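Local coordinates for protein 3-keto-5-aminohexanoate cleavage enzyme (Ralstonia eutropha, PDB 3C6C) that probably cleaves beta-keto acids such as 3-keto-5-aminohexanoate, using a divalent metal ion bound in a TIM beta/alpha-barrel, at residues M43-T46 and P47-A51; G220-S224 and T225-I229; N263-V266 and G267-N271; F279-N282 and G283-V286; R288-T291 and V292-L296. All coordinates share one frame; numbering follows the deposited sequence.

Contact 1 of 5, residues M43-T46 and P47-A51; sequences MPIT and PAQIA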
loop_
_atom_site.group_PDB
_atom_site.type_symbol
_atom_site.label_atom_id
_atom_site.label_comp_id
_atom_site.label_asym_id
_atom_site.label_seq_id
_atom_site.Cartn_x
_atom_site.Cartn_y
_atom_site.Cartn_z
HETATM N N MSE A 43 -23.738 -18.076 -27.393
HETATM C CA MSE A 43 -23.638 -16.641 -27.112
HETATM C C MSE A 43 -25.046 -16.012 -27.154
HETATM O O MSE A 43 -25.753 -16.234 -28.132
HETATM C CB MSE A 43 -22.740 -15.941 -28.120
HETATM C CG MSE A 43 -22.310 -14.582 -27.669
HETATM SE SE MSE A 43 -21.114 -14.672 -26.125
HETATM C CE MSE A 43 -21.186 -12.901 -25.641
ATOM N N PRO A 44 -25.460 -15.245 -26.103
ATOM C CA PRO A 44 -26.802 -14.616 -26.173
ATOM C C PRO A 44 -26.856 -13.436 -27.132
ATOM O O PRO A 44 -26.201 -12.400 -26.913
ATOM C CB PRO A 44 -27.059 -14.147 -24.730
ATOM C CG PRO A 44 -26.065 -14.894 -23.872
ATOM C CD PRO A 44 -24.870 -15.113 -24.746
ATOM N N ILE A 45 -27.642 -13.601 -28.192
ATOM C CA ILE A 45 -27.716 -12.581 -29.247
ATOM C C ILE A 45 -29.073 -11.890 -29.332
ATOM O O ILE A 45 -29.157 -10.666 -29.355
ATOM C CB ILE A 45 -27.390 -13.170 -30.633
ATOM C CG1 ILE A 45 -25.961 -13.769 -30.668
ATOM C CG2 ILE A 45 -27.563 -12.100 -31.750
ATOM C CD1 ILE A 45 -24.882 -12.859 -30.260
ATOM N N THR A 46 -30.110 -12.704 -29.453
ATOM C CA THR A 46 -31.512 -12.191 -29.543
ATOM C C THR A 46 -32.016 -11.762 -28.170
ATOM O O THR A 46 -31.466 -12.206 -27.147
ATOM C CB THR A 46 -32.489 -13.250 -30.072
ATOM O OG1 THR A 46 -32.607 -14.329 -29.124
ATOM C CG2 THR A 46 -32.048 -13.777 -31.458
ATOM N N PRO A 47 -33.053 -10.904 -28.117
ATOM C CA PRO A 47 -33.562 -10.560 -26.803
ATOM C C PRO A 47 -34.023 -11.771 -25.965
ATOM O O PRO A 47 -33.890 -11.776 -24.740
ATOM C CB PRO A 47 -34.724 -9.607 -27.141
ATOM C CG PRO A 47 -34.224 -8.900 -28.374
ATOM C CD PRO A 47 -33.577 -10.001 -29.163
ATOM N N ALA A 48 -34.534 -12.801 -26.634
ATOM C CA ALA A 48 -35.016 -13.990 -25.955
ATOM C C ALA A 48 -33.818 -14.716 -25.327
ATOM O O ALA A 48 -33.893 -15.185 -24.194
ATOM C CB ALA A 48 -35.787 -14.936 -26.919
ATOM N N GLN A 49 -32.724 -14.795 -26.069
ATOM C CA GLN A 49 -31.507 -15.485 -25.585
ATOM C C GLN A 49 -30.900 -14.716 -24.413
ATOM O O GLN A 49 -30.388 -15.287 -23.426
ATOM C CB GLN A 49 -30.475 -15.650 -26.696
ATOM C CG GLN A 49 -30.871 -16.696 -27.727
ATOM C CD GLN A 49 -30.121 -16.575 -29.016
ATOM O OE1 GLN A 49 -29.455 -15.576 -29.271
ATOM N NE2 GLN A 49 -30.261 -17.584 -29.875
ATOM N N ILE A 50 -30.972 -13.407 -24.527
ATOM C CA ILE A 50 -30.386 -12.512 -23.501
ATOM C C ILE A 50 -31.200 -12.592 -22.209
ATOM O O ILE A 50 -30.653 -12.706 -21.136
ATOM C CB ILE A 50 -30.262 -11.055 -24.026
ATOM C CG1 ILE A 50 -29.222 -11.004 -25.146
ATOM C CG2 ILE A 50 -29.895 -10.086 -22.916
ATOM C CD1 ILE A 50 -29.157 -9.725 -25.942
ATOM N N ALA A 51 -32.522 -12.589 -22.344
ATOM C CA ALA A 51 -33.418 -12.785 -21.201
ATOM C C ALA A 51 -33.177 -14.157 -20.598
ATOM O O ALA A 51 -33.093 -14.307 -19.381
ATOM C CB ALA A 51 -34.933 -12.602 -21.593
#
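Thr46 and Gln49 form a capping box at the start of helix 47-60, the first helix after strand 23-29 of the TIM barrel, and show how a helix can serve polar groups of the loop that leads into it. Pro47 takes the first helical place; a proline has no N-H to satisfy there, and its ring packs on Glu86 and Val87 of helix 81-92. Ala48 touches the loop lightly, its CB 3.9 Å from Thr46 OG1, and also meets Arg90 of that neighbouring helix. Gln49 does most of the work. Gln49 N donates to Thr46 OG1 at 3.1 Å, a hydroxyl that chi1 of 66° sets between the backbone N and the carbonyl carbon. The Gln49 side chain, extended beyond CG, crosses that hydroxyl and returns OE1 to the loop. Gln49 OE1 accepts from Thr46 N at 3.0 Å and from Ile45 N at 2.9 Å, the two donors arriving from opposite faces of the amide plane. Thr46 N lies well above that plane, yet its N-H points almost straight at the oxygen (170°). Two bonds to one atom should restrain the amide's rotation. Ile50 then completes the first helical turn: Ile50 N donates to Thr46 O at 2.9 Å, and Ile50 CG1 rests 3.8 Å from Pro44 CB.

Contact 2 of 5, residues G220-S224 and T225-I229; sequences GAPAS and TETMI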
loop_
_atom_site.group_PDB
_atom_site.type_symbol
_atom_site.label_atom_id
_atom_site.label_comp_id
_atom_site.label_asym_id
_atom_site.label_seq_id
_atom_site.Cartn_x
_atom_site.Cartn_y
_atom_site.Cartn_z
ATOM N N GLY A 220 -6.937 2.116 -19.149
ATOM C CA GLY A 220 -7.320 2.298 -17.744
ATOM C C GLY A 220 -6.508 1.561 -16.695
ATOM O O GLY A 220 -5.435 1.010 -16.963
ATOM N N ALA A 221 -7.048 1.545 -15.483
ATOM C CA ALA A 221 -6.344 0.964 -14.337
ATOM C C ALA A 221 -6.235 -0.553 -14.528
ATOM O O ALA A 221 -7.196 -1.189 -14.945
ATOM C CB ALA A 221 -7.067 1.301 -13.008
ATOM N N PRO A 222 -5.067 -1.118 -14.198
ATOM C CA PRO A 222 -4.854 -2.563 -14.385
ATOM C C PRO A 222 -5.500 -3.424 -13.306
ATOM O O PRO A 222 -5.837 -2.984 -12.196
ATOM C CB PRO A 222 -3.334 -2.698 -14.328
ATOM C CG PRO A 222 -2.905 -1.598 -13.399
ATOM C CD PRO A 222 -3.835 -0.446 -13.720
ATOM N N ALA A 223 -5.612 -4.693 -13.663
ATOM C CA ALA A 223 -6.156 -5.725 -12.769
ATOM C C ALA A 223 -5.084 -6.231 -11.798
ATOM O O ALA A 223 -4.432 -7.242 -12.037
ATOM C CB ALA A 223 -6.734 -6.938 -13.624
ATOM N N SER A 224 -4.888 -5.513 -10.706
ATOM C CA SER A 224 -3.999 -5.949 -9.655
ATOM C C SER A 224 -4.634 -5.695 -8.300
ATOM O O SER A 224 -5.489 -4.828 -8.129
ATOM C CB SER A 224 -2.626 -5.259 -9.718
ATOM O OG SER A 224 -2.706 -3.880 -9.334
ATOM N N THR A 225 -4.183 -6.462 -7.331
ATOM C CA THR A 225 -4.618 -6.264 -5.943
ATOM C C THR A 225 -4.297 -4.840 -5.453
ATOM O O THR A 225 -5.106 -4.186 -4.787
ATOM C CB THR A 225 -3.982 -7.340 -5.001
ATOM O OG1 THR A 225 -4.399 -8.642 -5.453
ATOM C CG2 THR A 225 -4.438 -7.141 -3.571
ATOM N N GLU A 226 -3.132 -4.361 -5.860
ATOM C CA GLU A 226 -2.635 -3.060 -5.454
ATOM C C GLU A 226 -3.550 -1.969 -5.985
ATOM O O GLU A 226 -3.842 -0.978 -5.297
ATOM C CB GLU A 226 -1.180 -2.856 -5.911
ATOM C CG GLU A 226 -0.194 -3.702 -5.138
ATOM C CD GLU A 226 0.132 -5.061 -5.797
ATOM O OE1 GLU A 226 -0.672 -5.649 -6.593
ATOM O OE2 GLU A 226 1.236 -5.576 -5.505
ATOM N N THR A 227 -4.027 -2.168 -7.209
ATOM C CA THR A 227 -4.903 -1.203 -7.841
ATOM C C THR A 227 -6.207 -1.146 -7.075
ATOM O O THR A 227 -6.716 -0.075 -6.765
ATOM C CB THR A 227 -5.185 -1.536 -9.326
ATOM O OG1 THR A 227 -3.956 -1.512 -10.056
ATOM C CG2 THR A 227 -6.173 -0.536 -9.937
HETATM N N MSE A 228 -6.716 -2.327 -6.763
HETATM C CA MSE A 228 -8.009 -2.447 -6.090
HETATM C C MSE A 228 -7.982 -1.811 -4.702
HETATM O O MSE A 228 -8.884 -1.060 -4.335
HETATM C CB MSE A 228 -8.466 -3.919 -5.992
HETATM C CG MSE A 228 -9.961 -3.994 -5.707
HETATM SE SE MSE A 228 -10.620 -5.775 -5.560
HETATM C CE MSE A 228 -10.223 -6.409 -7.304
ATOM N N ILE A 229 -6.910 -2.051 -3.952
ATOM C CA ILE A 229 -6.773 -1.500 -2.579
ATOM C C ILE A 229 -6.700 0.029 -2.612
ATOM O O ILE A 229 -7.351 0.744 -1.839
ATOM C CB ILE A 229 -5.508 -2.051 -1.848
ATOM C CG1 ILE A 229 -5.727 -3.513 -1.469
ATOM C CG2 ILE A 229 -5.191 -1.217 -0.585
ATOM C CD1 ILE A 229 -4.478 -4.225 -0.959
#
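Helix 225-232, with Ser224 at its N-cap position, begins just after an inverse gamma turn centred on Ala223, and it illustrates how two small hydroxyl side chains can join a loop to the helix it starts. Ser224 OG and Thr227 OG1 stand 2.8 Å apart in a hydrogen bond that either could donate. Chi1 of 71° puts the serine hydroxyl between its backbone N and carbonyl carbon, from where it reaches forward over the first turn. Thr227 turns its two branches to different parts of the loop. Thr227 OG1 lies 3.5 Å from Pro222 CG, and the Thr227 CG2 methyl packs on Ala221 CB at 3.7 Å. The main chain meanwhile takes up its helical pattern: Met228 N gives a good bond to Ser224 O at 3.1 Å (160°), and Thr227 N adds a weak, bent one to the same oxygen.

Other subunits complete the surroundings. Thr227 OG1 is also hydrogen-bonded to Tyr230 of the second subunit, whose side chain packs on Pro222, and Glu226 OE2 forms a salt bridge with Arg232 of the third subunit. Thr225 OG1 instead stays within the chain, bonded to Gln256 of helix 250-260. Bonded both to Ser224 and to a tyrosine of another chain, both uncharged, the buried Thr227 hydroxyl links the helix start to the subunit interface.

Contact 3 of 5, residues N263-V266 and G267-N271; sequences NVRV and GLEDN. With NI (nickel (II) ion), chain B.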
loop_
_atom_site.group_PDB
_atom_site.type_symbol
_atom_site.label_atom_id
_atom_site.label_comp_id
_atom_site.label_asym_id
_atom_site.label_seq_id
_atom_site.Cartn_x
_atom_site.Cartn_y
_atom_site.Cartn_z
ATOM N N ASN A 263 -18.321 -5.862 -3.849
ATOM C CA ASN A 263 -19.207 -6.748 -4.582
ATOM C C ASN A 263 -18.519 -7.150 -5.871
ATOM O O ASN A 263 -17.423 -6.686 -6.161
ATOM C CB ASN A 263 -20.527 -6.050 -4.802
ATOM C CG ASN A 263 -21.174 -5.701 -3.476
ATOM O OD1 ASN A 263 -21.371 -6.578 -2.637
ATOM N ND2 ASN A 263 -21.391 -4.406 -3.234
ATOM N N VAL A 264 -19.154 -8.066 -6.596
ATOM C CA VAL A 264 -18.507 -8.775 -7.693
ATOM C C VAL A 264 -19.349 -8.878 -8.947
ATOM O O VAL A 264 -20.546 -8.659 -8.937
ATOM C CB VAL A 264 -18.043 -10.210 -7.260
ATOM C CG1 VAL A 264 -17.230 -10.113 -5.941
ATOM C CG2 VAL A 264 -19.206 -11.175 -7.125
ATOM N N ARG A 265 -18.660 -9.238 -10.035
ATOM C CA ARG A 265 -19.268 -9.367 -11.349
ATOM C C ARG A 265 -18.535 -10.435 -12.157
ATOM O O ARG A 265 -17.300 -10.510 -12.166
ATOM C CB ARG A 265 -19.278 -8.001 -12.059
ATOM C CG ARG A 265 -19.413 -8.041 -13.561
ATOM C CD ARG A 265 -19.724 -6.703 -14.152
ATOM N NE ARG A 265 -19.308 -6.631 -15.549
ATOM C CZ ARG A 265 -19.679 -5.698 -16.402
ATOM N NH1 ARG A 265 -20.523 -4.748 -16.020
ATOM N NH2 ARG A 265 -19.176 -5.691 -17.610
ATOM N N VAL A 266 -19.347 -11.271 -12.781
ATOM C CA VAL A 266 -18.911 -12.201 -13.805
ATOM C C VAL A 266 -19.827 -12.131 -15.013
ATOM O O VAL A 266 -20.727 -11.298 -15.065
ATOM C CB VAL A 266 -18.790 -13.664 -13.250
ATOM C CG1 VAL A 266 -17.753 -13.721 -12.088
ATOM C CG2 VAL A 266 -20.137 -14.278 -12.822
ATOM N N GLY A 267 -19.573 -13.008 -15.985
ATOM C CA GLY A 267 -20.402 -13.059 -17.191
ATOM C C GLY A 267 -19.674 -13.060 -18.511
ATOM O O GLY A 267 -18.529 -12.670 -18.608
ATOM N N LEU A 268 -20.420 -13.452 -19.543
ATOM C CA LEU A 268 -19.887 -13.570 -20.901
ATOM C C LEU A 268 -19.516 -12.218 -21.529
ATOM O O LEU A 268 -18.784 -12.174 -22.517
ATOM C CB LEU A 268 -20.862 -14.340 -21.804
ATOM C CG LEU A 268 -21.117 -15.798 -21.434
ATOM C CD1 LEU A 268 -22.165 -16.381 -22.390
ATOM C CD2 LEU A 268 -19.812 -16.580 -21.475
ATOM N N GLU A 269 -20.041 -11.131 -20.952
ATOM C CA GLU A 269 -19.657 -9.786 -21.372
ATOM C C GLU A 269 -18.148 -9.594 -21.200
ATOM O O GLU A 269 -17.487 -8.897 -21.979
ATOM C CB GLU A 269 -20.422 -8.704 -20.584
ATOM C CG GLU A 269 -19.913 -7.303 -20.847
ATOM C CD GLU A 269 -20.909 -6.228 -20.437
ATOM O OE1 GLU A 269 -22.097 -6.534 -20.205
ATOM O OE2 GLU A 269 -20.489 -5.068 -20.337
ATOM N N ASP A 270 -17.603 -10.248 -20.181
ATOM C CA ASP A 270 -16.231 -10.005 -19.707
ATOM C C ASP A 270 -15.234 -11.133 -19.996
ATOM O O ASP A 270 -14.036 -10.915 -19.995
ATOM C CB ASP A 270 -16.210 -9.756 -18.197
ATOM C CG ASP A 270 -17.064 -8.598 -17.775
ATOM O OD1 ASP A 270 -17.209 -7.627 -18.566
ATOM O OD2 ASP A 270 -17.590 -8.654 -16.626
ATOM N N ASN A 271 -15.766 -12.324 -20.221
ATOM C CA ASN A 271 -14.979 -13.532 -20.383
ATOM C C ASN A 271 -15.810 -14.633 -20.986
ATOM O O ASN A 271 -16.871 -14.945 -20.470
ATOM C CB ASN A 271 -14.479 -14.005 -19.006
ATOM C CG ASN A 271 -13.898 -15.402 -19.054
ATOM O OD1 ASN A 271 -13.093 -15.726 -19.939
ATOM N ND2 ASN A 271 -14.284 -16.221 -18.107
HETATM NI NI NI B . -21.619 -3.229 -19.927
HETATM O O HOH W 1 -20.074 -2.579 -18.215
HETATM O O HOH W 2 -19.980 -2.590 -21.230
HETATM O O HOH W 3 -21.994 -1.168 -19.766
#
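Arg265 grips Asp270 side-on with two nitrogens, a paired salt bridge in which each carboxylate oxygen has its own donor. Arg265 NE meets Asp270 OD2 at 2.9 Å (176°), and Arg265 NH2 meets Asp270 OD1 at 2.9 Å (174°). Both oxygens use their syn lone pairs, and the guanidinium and carboxylate planes differ by only 9°, a two-point fit that should fix the rotation of the guanidinium. The arginine chain makes this possible by running extended from CG to NE. A second charged contact is looser: Arg265 NH2 gives Glu269 OE2 a weak hydrogen bond of 3.1 Å, and the glutamate carboxylate is turned steeply against the guanidinium. Phe244 adds a cation-pi contact to Arg265.

Metal bonds extend the network. Glu269 OE2 binds the nickel ion at 2.2 Å, where zinc is probably the natural metal, and His66, His68 and three waters fill its other places. One water, 2.4 Å from the nickel, accepts from Arg265 NH1 at 3.1 Å. Arg265 is thus a second-shell residue, and Asp270 positions it from the layer behind. The loop leaving strand 264-266 delivers Glu269 at the strand's C-terminal end, consistent with a TIM-barrel active site.

Contact 4 of 5, residues F279-N282 and G283-V286; sequences FATN and GQLV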
loop_
_atom_site.group_PDB
_atom_site.type_symbol
_atom_site.label_atom_id
_atom_site.label_comp_id
_atom_site.label_asym_id
_atom_site.label_seq_id
_atom_site.Cartn_x
_atom_site.Cartn_y
_atom_site.Cartn_z
ATOM N N PHE A 279 -15.480 -22.998 -23.681
ATOM C CA PHE A 279 -16.462 -21.930 -23.513
ATOM C C PHE A 279 -17.398 -22.189 -22.315
ATOM O O PHE A 279 -17.768 -23.324 -22.017
ATOM C CB PHE A 279 -17.311 -21.741 -24.779
ATOM C CG PHE A 279 -16.538 -21.205 -25.949
ATOM C CD1 PHE A 279 -15.906 -19.977 -25.873
ATOM C CD2 PHE A 279 -16.406 -21.946 -27.114
ATOM C CE1 PHE A 279 -15.219 -19.465 -26.951
ATOM C CE2 PHE A 279 -15.686 -21.439 -28.188
ATOM C CZ PHE A 279 -15.105 -20.207 -28.109
ATOM N N ALA A 280 -17.739 -21.091 -21.662
ATOM C CA ALA A 280 -18.673 -21.053 -20.518
ATOM C C ALA A 280 -20.079 -20.615 -20.901
ATOM O O ALA A 280 -20.304 -19.884 -21.871
ATOM C CB ALA A 280 -18.146 -20.097 -19.424
ATOM N N THR A 281 -21.030 -21.053 -20.089
ATOM C CA THR A 281 -22.311 -20.357 -19.985
ATOM C C THR A 281 -22.258 -19.337 -18.832
ATOM O O THR A 281 -21.439 -19.429 -17.918
ATOM C CB THR A 281 -23.494 -21.328 -19.714
ATOM O OG1 THR A 281 -23.416 -21.807 -18.355
ATOM C CG2 THR A 281 -23.545 -22.527 -20.762
ATOM N N ASN A 282 -23.182 -18.387 -18.858
ATOM C CA ASN A 282 -23.309 -17.415 -17.769
ATOM C C ASN A 282 -23.568 -18.124 -16.459
ATOM O O ASN A 282 -22.941 -17.819 -15.457
ATOM C CB ASN A 282 -24.387 -16.378 -18.041
ATOM C CG ASN A 282 -23.916 -15.292 -18.983
ATOM O OD1 ASN A 282 -23.049 -14.491 -18.631
ATOM N ND2 ASN A 282 -24.495 -15.256 -20.186
ATOM N N GLY A 283 -24.438 -19.127 -16.488
ATOM C CA GLY A 283 -24.740 -19.905 -15.285
ATOM C C GLY A 283 -23.532 -20.555 -14.667
ATOM O O GLY A 283 -23.347 -20.585 -13.448
ATOM N N GLN A 284 -22.672 -21.070 -15.525
ATOM C CA GLN A 284 -21.477 -21.757 -15.028
ATOM C C GLN A 284 -20.539 -20.763 -14.330
ATOM O O GLN A 284 -19.923 -21.050 -13.319
ATOM C CB GLN A 284 -20.765 -22.471 -16.181
ATOM C CG GLN A 284 -21.505 -23.685 -16.603
ATOM C CD GLN A 284 -21.056 -24.242 -17.935
ATOM O OE1 GLN A 284 -20.273 -23.638 -18.653
ATOM N NE2 GLN A 284 -21.598 -25.408 -18.279
ATOM N N LEU A 285 -20.448 -19.583 -14.892
ATOM C CA LEU A 285 -19.576 -18.524 -14.346
ATOM C C LEU A 285 -20.095 -18.066 -12.989
ATOM O O LEU A 285 -19.337 -17.893 -12.045
ATOM C CB LEU A 285 -19.432 -17.351 -15.318
ATOM C CG LEU A 285 -18.708 -17.629 -16.641
ATOM C CD1 LEU A 285 -18.740 -16.368 -17.537
ATOM C CD2 LEU A 285 -17.249 -18.169 -16.417
ATOM N N VAL A 286 -21.417 -17.901 -12.901
ATOM C CA VAL A 286 -22.069 -17.539 -11.648
ATOM C C VAL A 286 -21.837 -18.632 -10.611
ATOM O O VAL A 286 -21.543 -18.368 -9.452
ATOM C CB VAL A 286 -23.596 -17.264 -11.828
ATOM C CG1 VAL A 286 -24.264 -17.094 -10.460
ATOM C CG2 VAL A 286 -23.860 -15.979 -12.694
HETATM O O HOH W 4 -18.979 -24.990 -20.484
#
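Gln284 folds its side chain back across Thr281, CG lying 3.2 Å from Thr281 OG1, and the two residues close a capping box at the start of helix 282-295. The exchange is reciprocal, as the motif requires. Gln284 N donates to Thr281 OG1 at 3.0 Å, and Thr281 N donates to Gln284 OE1 at 3.1 Å with a nearly straight N-H (170°). That donor sits well above the amide plane, 52° out of it, away from the lone-pair directions. The torsions explain the reach: chi1 of -74° sets Gln284 CG beside its own backbone N, and the extended chain beyond carries the amide along the turn to the loop. A water donates both to Gln284 OE1 and to Phe279 O, each at 2.6 Å, tying the box to Phe279, two residues before Thr281.

Beside the box, Leu285 packs on Gln250 and Met251 of helix 250-260. The Asn282 amide has partners beyond the box: ND2 bonds to Val30 O and OD1 to Leu268 N, so this side chain joins the helix start to two loops. Glu56 of helix 47-60 accepts from Gly283 N, another early helical N-H that would otherwise lack an acceptor from a preceding turn. Regular helical bonding follows at once, with Leu285 N bonded to Thr281 O and Val286 N to Asn282 O, and Leu285 CD2 makes an apolar contact with Ala280 CB at 3.7 Å.

Contact 5 of 5, residues R288-T291 and V292-L296; sequences RART and VIEHL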
loop_
_atom_site.group_PDB
_atom_site.type_symbol
_atom_site.label_atom_id
_atom_site.label_comp_id
_atom_site.label_asym_id
_atom_site.label_seq_id
_atom_site.Cartn_x
_atom_site.Cartn_y
_atom_site.Cartn_z
ATOM N N ARG A 288 -19.473 -20.810 -10.382
ATOM C CA ARG A 288 -18.053 -20.865 -9.972
ATOM C C ARG A 288 -17.751 -19.788 -8.936
ATOM O O ARG A 288 -17.119 -20.044 -7.917
ATOM C CB ARG A 288 -17.109 -20.751 -11.180
ATOM C CG ARG A 288 -15.623 -20.560 -10.837
ATOM C CD ARG A 288 -14.714 -21.031 -11.990
ATOM N NE ARG A 288 -15.038 -22.428 -12.253
ATOM C CZ ARG A 288 -14.468 -23.203 -13.166
ATOM N NH1 ARG A 288 -13.540 -22.728 -13.978
ATOM N NH2 ARG A 288 -14.861 -24.463 -13.272
ATOM N N ALA A 289 -18.239 -18.588 -9.209
ATOM C CA ALA A 289 -18.011 -17.418 -8.334
ATOM C C ALA A 289 -18.686 -17.640 -6.970
ATOM O O ALA A 289 -18.131 -17.390 -5.895
ATOM C CB ALA A 289 -18.528 -16.116 -9.035
ATOM N N ARG A 290 -19.886 -18.185 -7.055
ATOM C CA ARG A 290 -20.698 -18.476 -5.852
ATOM C C ARG A 290 -20.006 -19.481 -4.941
ATOM O O ARG A 290 -19.937 -19.312 -3.704
ATOM C CB ARG A 290 -22.110 -18.925 -6.230
ATOM C CG ARG A 290 -22.934 -19.359 -5.033
ATOM C CD ARG A 290 -24.322 -19.672 -5.473
ATOM N NE ARG A 290 -25.049 -20.371 -4.426
ATOM C CZ ARG A 290 -26.269 -20.863 -4.576
ATOM N NH1 ARG A 290 -26.918 -20.695 -5.718
ATOM N NH2 ARG A 290 -26.852 -21.490 -3.568
ATOM N N THR A 291 -19.461 -20.515 -5.569
ATOM C CA THR A 291 -18.714 -21.552 -4.855
ATOM C C THR A 291 -17.502 -20.976 -4.112
ATOM O O THR A 291 -17.268 -21.258 -2.937
ATOM C CB THR A 291 -18.306 -22.695 -5.802
ATOM O OG1 THR A 291 -19.489 -23.367 -6.256
ATOM C CG2 THR A 291 -17.381 -23.694 -5.087
ATOM N N VAL A 292 -16.759 -20.125 -4.804
ATOM C CA VAL A 292 -15.611 -19.459 -4.208
ATOM C C VAL A 292 -16.037 -18.608 -3.001
ATOM O O VAL A 292 -15.485 -18.722 -1.897
ATOM C CB VAL A 292 -14.790 -18.627 -5.239
ATOM C CG1 VAL A 292 -13.770 -17.734 -4.476
ATOM C CG2 VAL A 292 -14.080 -19.569 -6.273
ATOM N N ILE A 293 -17.047 -17.783 -3.202
ATOM C CA ILE A 293 -17.560 -16.870 -2.142
ATOM C C ILE A 293 -17.994 -17.651 -0.888
ATOM O O ILE A 293 -17.668 -17.305 0.247
ATOM C CB ILE A 293 -18.705 -15.955 -2.723
ATOM C CG1 ILE A 293 -18.097 -14.952 -3.723
ATOM C CG2 ILE A 293 -19.490 -15.212 -1.612
ATOM C CD1 ILE A 293 -19.146 -14.275 -4.628
ATOM N N GLU A 294 -18.699 -18.743 -1.127
ATOM C CA GLU A 294 -19.162 -19.609 -0.034
ATOM C C GLU A 294 -17.986 -20.293 0.675
ATOM O O GLU A 294 -17.923 -20.356 1.915
ATOM C CB GLU A 294 -20.176 -20.620 -0.561
ATOM C CG GLU A 294 -21.498 -19.937 -1.003
ATOM C CD GLU A 294 -22.505 -20.859 -1.639
ATOM O OE1 GLU A 294 -22.171 -22.026 -1.935
ATOM O OE2 GLU A 294 -23.639 -20.386 -1.886
ATOM N N HIS A 295 -17.028 -20.771 -0.114
ATOM C CA HIS A 295 -15.852 -21.464 0.438
ATOM C C HIS A 295 -15.026 -20.482 1.308
ATOM O O HIS A 295 -14.306 -20.884 2.236
ATOM C CB HIS A 295 -14.980 -22.109 -0.666
ATOM C CG HIS A 295 -15.521 -23.409 -1.191
ATOM N ND1 HIS A 295 -16.787 -23.863 -0.892
ATOM C CD2 HIS A 295 -14.957 -24.360 -1.972
ATOM C CE1 HIS A 295 -16.982 -25.037 -1.477
ATOM N NE2 HIS A 295 -15.887 -25.361 -2.138
ATOM N N LEU A 296 -15.142 -19.184 1.007
ATOM C CA LEU A 296 -14.391 -18.154 1.760
ATOM C C LEU A 296 -15.150 -17.655 2.996
ATOM O O LEU A 296 -14.713 -16.735 3.681
ATOM C CB LEU A 296 -13.993 -16.950 0.903
ATOM C CG LEU A 296 -13.077 -17.290 -0.262
ATOM C CD1 LEU A 296 -12.793 -16.037 -1.062
ATOM C CD2 LEU A 296 -11.795 -17.964 0.226
HETATM O O HOH W 5 -25.706 -22.252 -0.970
#
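Arg290 and Glu294, one helical turn apart near the end of helix 282-295, meet obliquely with their flat groups almost perpendicular, the guanidinium and carboxylate planes 81° apart. The salt bridge depends on a single nitrogen: Arg290 NE points its N-H at Glu294 OE2, 2.9 Å away and nearly straight (170°). OE2 lies at the edge of the guanidinium, near its plane, whereas the carboxylate is met from above its own plane. Arg290 reaches this place with a fully stretched chain, CG anti to the backbone N (chi1 175°), and Arg290 CG passes 3.4 Å from Glu294 OE2. A water completes a small ring, accepting from Arg290 NH2 at 2.9 Å and donating to Glu294 OE2 at 2.9 Å. NH1 is directed elsewhere, to Ala60 O, and so ties the pair to the end of helix 47-60.

Thr291 and His295 instead lie side by side and point the same way. The CG2 methyl of Thr291 sits over one face of the imidazole in a CH-pi contact, 3.9 Å from the ring centroid and offset toward its rim, while OG1 bonds back to Glu287 O. The histidine also packs on Val292 of the third subunit. Both side-chain pairs run alongside backbone bonds such as His295 N to Thr291 O, but their chemistry differs: Glu294 offers OE2 to both the arginine and the water, which would probably stabilise its negative charge, whereas the Thr291-His295 contact is a weak one between a methyl and a ring face.

In the fold
Along the chain the contacts follow one another from 1 to 5, and all belong to the same TIM-barrel fold. Contact 3 is the most central, about 8 Å from the chain's centre, and bears on the metal site; contacts 1, 4 and 5 touch it. Leu268 packs on Pro44 of contact 1 and Gly267 on Leu285 of contact 4, while Val264 and Val266 meet Ile293 and Ala289 of contact 5. Contacts 4 and 5 share helix 282-295, their centres about 14 Å apart. Contact 2 touches none of the others; its nearest atoms are about 7 Å from contact 3. Contacts 2 and 5 both reach the third subunit, so both lie where the barrel meets another copy of the protein.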